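Local coordinates for protein thymine dioxygenase (Neurospora crassa, PDB 5C3Q) that probably oxidises thymine at its methyl group as a thymine-7-hydroxylase, a metal- and 2-oxoglutarate-dependent dioxygenase that binds both thymine and 2-oxoglutarate, at residues A[192-197]-A[288-293]. Sequence-based numbering, arbitrary orientation.
Sequences RLLHYP and RYSIAY. With AKG (2-oxoglutaric acid), chain F; TDR (thymine), chain G; EDO (1,2-ethanediol), chain I.
Strands 192-196 and 288-293 run antiparallel, their axes 4.8 Å apart at closest approach, and the hydrogen-bonded pairs Arg192–Ala292, Leu194–Ser290 and Tyr196–Arg288 each close a two-bond ring; Tyr196 N to Arg288 O is nearly linear at 175°. The side chains of these three pairs share one face of the sheet and build the 2-oxoglutarate site. Arg288, extended from CG to NE, grips the distal carboxylate with two N-H groups, NH1 reaching O4 of 2-oxoglutarate at 2.9 Å and NH2 reaching O3 at 2.8 Å. O4 of 2-oxoglutarate also accepts from Ser290 OG and Tyr196 OH, each 2.7 Å away, so three donors converge on one oxygen. Ser290 presents its hydroxyl by holding OG between the backbone N and the carbonyl carbon (chi1 65°). Tyr196 lies alongside Arg288, its CE1 3.1 Å from Arg288 NH1 and its ring turned 54° from the guanidinium. Replacing Tyr196 by a phenylalanine would probably leave O4 with one donor fewer and the carboxylate less firmly fixed. This paired Arg and Ser on a core strand is the RxS motif of double-stranded beta-helix 2-oxoglutarate oxygenases, whose metal, here nickel, is held by His216, Asp218 and His273. At the other end of the cosubstrate, Arg192 NH1 donates to O2 of 2-oxoglutarate at 2.9 Å, while C6 of thymine lies over one guanidinium face and Glu124 forms a salt bridge with NE. Leu194 CD1 packs between Ser290 OG and O2 of 2-oxoglutarate. On the reverse face, Leu193 CD2 meets Ile291 CG2 at 4.0 Å against helices 57-71 and 147-173. Farther along, the rings of His195 and Tyr289 are tilted only slightly against each other and so offset that they hardly overlap, and a water bridges His195 NE2 and Tyr289 OH, while His195 ND1 is hydrogen-bonded to Glu121.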
ATOM      1  N   ARG A 192      -7.593  -0.175   1.240  1.00 19.95           N
ATOM      2  CA  ARG A 192      -7.531   0.802   2.324  1.00 20.48           C
ATOM      3  C   ARG A 192      -7.734   2.224   1.799  1.00 20.53           C
ATOM      4  O   ARG A 192      -6.862   2.784   1.127  1.00 20.28           O
ATOM      5  CB  ARG A 192      -6.193   0.705   3.060  1.00 20.56           C
ATOM      6  CG  ARG A 192      -6.053   1.682   4.219  1.00 20.87           C
ATOM      7  CD  ARG A 192      -4.665   1.654   4.831  1.00 20.82           C
ATOM      8  NE  ARG A 192      -4.608   0.853   6.048  1.00 21.24           N
ATOM      9  CZ  ARG A 192      -3.540   0.736   6.832  1.00 21.42           C
ATOM     10  NH1 ARG A 192      -2.402   1.359   6.534  1.00 21.41           N
ATOM     11  NH2 ARG A 192      -3.609  -0.018   7.924  1.00 21.70           N
ATOM     12  N   LEU A 193      -8.893   2.794   2.113  1.00 20.86           N
ATOM     13  CA  LEU A 193      -9.173   4.200   1.858  1.00 21.33           C
ATOM     14  C   LEU A 193      -8.551   5.013   2.987  1.00 21.54           C
ATOM     15  O   LEU A 193      -8.732   4.678   4.158  1.00 21.79           O
ATOM     16  CB  LEU A 193     -10.686   4.448   1.820  1.00 22.00           C
ATOM     17  CG  LEU A 193     -11.499   3.558   0.875  1.00 21.93           C
ATOM     18  CD1 LEU A 193     -12.961   3.957   0.928  1.00 23.01           C
ATOM     19  CD2 LEU A 193     -10.978   3.636  -0.552  1.00 21.91           C
ATOM     20  N   LEU A 194      -7.818   6.066   2.633  1.00 21.63           N
ATOM     21  CA  LEU A 194      -7.138   6.912   3.612  1.00 21.74           C
ATOM     22  C   LEU A 194      -7.534   8.373   3.467  1.00 22.46           C
ATOM     23  O   LEU A 194      -7.598   8.909   2.359  1.00 22.30           O
ATOM     24  CB  LEU A 194      -5.622   6.790   3.468  1.00 21.29           C
ATOM     25  CG  LEU A 194      -5.007   5.491   3.996  1.00 20.86           C
ATOM     26  CD1 LEU A 194      -3.703   5.163   3.279  1.00 20.48           C
ATOM     27  CD2 LEU A 194      -4.795   5.587   5.497  1.00 21.28           C
ATOM     28  N   HIS A 195      -7.787   9.008   4.604  1.00 23.04           N
ATOM     29  CA  HIS A 195      -8.025  10.436   4.663  1.00 24.14           C
ATOM     30  C   HIS A 195      -7.151  11.028   5.763  1.00 24.04           C
ATOM     31  O   HIS A 195      -7.232  10.623   6.921  1.00 23.60           O
ATOM     32  CB  HIS A 195      -9.506  10.718   4.920  1.00 25.38           C
ATOM     33  CG  HIS A 195      -9.797  12.141   5.275  1.00 26.55           C
ATOM     34  ND1 HIS A 195     -10.480  12.495   6.417  1.00 27.71           N
ATOM     35  CD2 HIS A 195      -9.490  13.299   4.645  1.00 27.22           C
ATOM     36  CE1 HIS A 195     -10.588  13.810   6.473  1.00 28.43           C
ATOM     37  NE2 HIS A 195      -9.994  14.321   5.410  1.00 28.36           N
ATOM     38  N   TYR A 196      -6.295  11.968   5.379  1.00 24.18           N
ATOM     39  CA  TYR A 196      -5.453  12.684   6.324  1.00 24.41           C
ATOM     40  C   TYR A 196      -6.051  14.082   6.469  1.00 25.43           C
ATOM     41  O   TYR A 196      -5.912  14.902   5.566  1.00 25.84           O
ATOM     42  CB  TYR A 196      -4.015  12.764   5.806  1.00 24.06           C
ATOM     43  CG  TYR A 196      -3.367  11.422   5.529  1.00 23.21           C
ATOM     44  CD1 TYR A 196      -3.492  10.803   4.287  1.00 22.88           C
ATOM     45  CD2 TYR A 196      -2.622  10.775   6.507  1.00 23.06           C
ATOM     46  CE1 TYR A 196      -2.899   9.571   4.035  1.00 22.39           C
ATOM     47  CE2 TYR A 196      -2.018   9.553   6.261  1.00 22.41           C
ATOM     48  CZ  TYR A 196      -2.159   8.955   5.026  1.00 22.04           C
ATOM     49  OH  TYR A 196      -1.554   7.741   4.793  1.00 21.57           O
ATOM     50  N   PRO A 197      -6.750  14.353   7.590  1.00 26.03           N
ATOM     51  CA  PRO A 197      -7.449  15.637   7.728  1.00 27.38           C
ATOM     52  C   PRO A 197      -6.557  16.868   7.570  1.00 28.07           C
ATOM     53  O   PRO A 197      -5.349  16.809   7.819  1.00 27.27           O
ATOM     54  CB  PRO A 197      -8.012  15.589   9.156  1.00 27.71           C
ATOM     55  CG  PRO A 197      -8.120  14.142   9.477  1.00 27.01           C
ATOM     56  CD  PRO A 197      -6.987  13.474   8.750  1.00 26.08           C
ATOM     57  N   ARG A 288      -5.482  15.461   2.746  1.00 27.19           N
ATOM     58  CA  ARG A 288      -4.836  14.560   1.795  1.00 26.28           C
ATOM     59  C   ARG A 288      -5.617  13.244   1.713  1.00 25.79           C
ATOM     60  O   ARG A 288      -5.970  12.649   2.739  1.00 25.28           O
ATOM     61  CB  ARG A 288      -3.379  14.295   2.192  1.00 25.90           C
ATOM     62  CG  ARG A 288      -2.672  13.235   1.355  1.00 25.46           C
ATOM     63  CD  ARG A 288      -1.172  13.228   1.597  1.00 25.38           C
ATOM     64  NE  ARG A 288      -0.461  12.367   0.651  1.00 25.09           N
ATOM     65  CZ  ARG A 288      -0.327  11.044   0.759  1.00 25.05           C
ATOM     66  NH1 ARG A 288      -0.859  10.382   1.782  1.00 24.55           N
ATOM     67  NH2 ARG A 288       0.344  10.373  -0.174  1.00 25.17           N
ATOM     68  N   TYR A 289      -5.884  12.805   0.487  1.00 25.34           N
ATOM     69  CA  TYR A 289      -6.530  11.524   0.240  1.00 24.88           C
ATOM     70  C   TYR A 289      -5.580  10.606  -0.489  1.00 24.33           C
ATOM     71  O   TYR A 289      -4.911  11.009  -1.445  1.00 24.32           O
ATOM     72  CB  TYR A 289      -7.788  11.696  -0.605  1.00 25.40           C
ATOM     73  CG  TYR A 289      -8.867  12.463   0.098  1.00 26.00           C
ATOM     74  CD1 TYR A 289      -9.760  11.819   0.944  1.00 26.02           C
ATOM     75  CD2 TYR A 289      -8.986  13.837  -0.068  1.00 26.83           C
ATOM     76  CE1 TYR A 289     -10.750  12.522   1.606  1.00 26.87           C
ATOM     77  CE2 TYR A 289      -9.975  14.553   0.587  1.00 27.49           C
ATOM     78  CZ  TYR A 289     -10.853  13.890   1.422  1.00 27.54           C
ATOM     79  OH  TYR A 289     -11.832  14.593   2.077  1.00 28.35           O
ATOM     80  N   SER A 290      -5.520   9.365  -0.029  1.00 23.80           N
ATOM     81  CA  SER A 290      -4.854   8.315  -0.774  1.00 23.32           C
ATOM     82  C   SER A 290      -5.638   7.023  -0.632  1.00 23.11           C
ATOM     83  O   SER A 290      -6.523   6.895   0.229  1.00 22.69           O
ATOM     84  CB  SER A 290      -3.408   8.132  -0.297  1.00 23.01           C
ATOM     85  OG  SER A 290      -3.358   7.674   1.040  1.00 23.45           O
ATOM     86  N   ILE A 291      -5.322   6.078  -1.507  1.00 22.61           N
ATOM     87  CA  ILE A 291      -5.907   4.758  -1.469  1.00 22.38           C
ATOM     88  C   ILE A 291      -4.770   3.753  -1.594  1.00 22.08           C
ATOM     89  O   ILE A 291      -4.039   3.748  -2.595  1.00 22.51           O
ATOM     90  CB  ILE A 291      -6.928   4.556  -2.609  1.00 22.87           C
ATOM     91  CG1 ILE A 291      -8.017   5.636  -2.543  1.00 23.60           C
ATOM     92  CG2 ILE A 291      -7.534   3.159  -2.529  1.00 22.86           C
ATOM     93  CD1 ILE A 291      -9.028   5.585  -3.670  1.00 24.18           C
ATOM     94  N   ALA A 292      -4.614   2.922  -0.570  1.00 21.59           N
ATOM     95  CA  ALA A 292      -3.648   1.834  -0.594  1.00 21.21           C
ATOM     96  C   ALA A 292      -4.381   0.524  -0.818  1.00 21.24           C
ATOM     97  O   ALA A 292      -5.192   0.102   0.015  1.00 21.48           O
ATOM     98  CB  ALA A 292      -2.867   1.784   0.706  1.00 20.98           C
ATOM     99  N   TYR A 293      -4.103  -0.119  -1.948  1.00 20.45           N
ATOM    100  CA  TYR A 293      -4.631  -1.443  -2.212  1.00 19.96           C
ATOM    101  C   TYR A 293      -3.544  -2.477  -1.910  1.00 19.44           C
ATOM    102  O   TYR A 293      -2.611  -2.681  -2.698  1.00 18.80           O
ATOM    103  CB  TYR A 293      -5.130  -1.542  -3.653  1.00 20.52           C
ATOM    104  CG  TYR A 293      -5.867  -2.820  -3.967  1.00 20.68           C
ATOM    105  CD1 TYR A 293      -7.230  -2.938  -3.722  1.00 21.23           C
ATOM    106  CD2 TYR A 293      -5.202  -3.908  -4.517  1.00 20.66           C
ATOM    107  CE1 TYR A 293      -7.911  -4.107  -4.014  1.00 21.51           C
ATOM    108  CE2 TYR A 293      -5.873  -5.082  -4.818  1.00 21.11           C
ATOM    109  CZ  TYR A 293      -7.230  -5.177  -4.565  1.00 21.44           C
ATOM    110  OH  TYR A 293      -7.906  -6.340  -4.858  1.00 22.03           O
TER
HETATM  111  C1  AKG F 402      -0.073   2.639   3.968  1.00 26.27           C
HETATM  112  O1  AKG F 402       0.513   1.549   4.204  1.00 24.89           O
HETATM  113  O2  AKG F 402      -1.277   2.809   4.249  1.00 25.89           O
HETATM  114  C2  AKG F 402       0.677   3.749   3.358  1.00 26.44           C
HETATM  115  O5  AKG F 402       1.895   3.661   3.226  1.00 25.65           O
HETATM  116  C3  AKG F 402      -0.062   4.992   2.902  1.00 26.72           C
HETATM  117  C4  AKG F 402       0.873   5.938   2.154  1.00 26.70           C
HETATM  118  C5  AKG F 402       0.136   7.143   1.617  1.00 26.76           C
HETATM  119  O3  AKG F 402       0.624   7.729   0.629  1.00 26.96           O
HETATM  120  O4  AKG F 402      -0.919   7.529   2.167  1.00 26.46           O
HETATM  121  N1  TDR G 403      -2.569  -3.430   6.582  1.00 26.24           N
HETATM  122  C2  TDR G 403      -2.480  -4.517   5.634  1.00 25.97           C
HETATM  123  O2  TDR G 403      -3.415  -5.285   5.503  1.00 26.37           O
HETATM  124  N3  TDR G 403      -1.284  -4.687   4.843  1.00 25.99           N
HETATM  125  C4  TDR G 403      -0.185  -3.787   4.986  1.00 25.92           C
HETATM  126  O4  TDR G 403       0.808  -3.959   4.300  1.00 26.27           O
HETATM  127  C5  TDR G 403      -0.264  -2.679   5.951  1.00 26.40           C
HETATM  128  CM5 TDR G 403       0.856  -1.707   6.148  1.00 26.61           C
HETATM  129  C6  TDR G 403      -1.483  -2.522   6.751  1.00 26.20           C
HETATM  130  C1  EDO I 405      -6.562  -0.893  10.782  1.00 42.02           C
HETATM  131  O1  EDO I 405      -5.865  -0.442   9.617  1.00 40.80           O
HETATM  132  C2  EDO I 405      -6.021  -0.199  12.024  1.00 41.97           C
HETATM  133  O2  EDO I 405      -4.913  -0.918  12.572  1.00 43.13           O
HETATM  134  O   HOH W   1     -11.496  16.485   4.725  1.00 46.76           O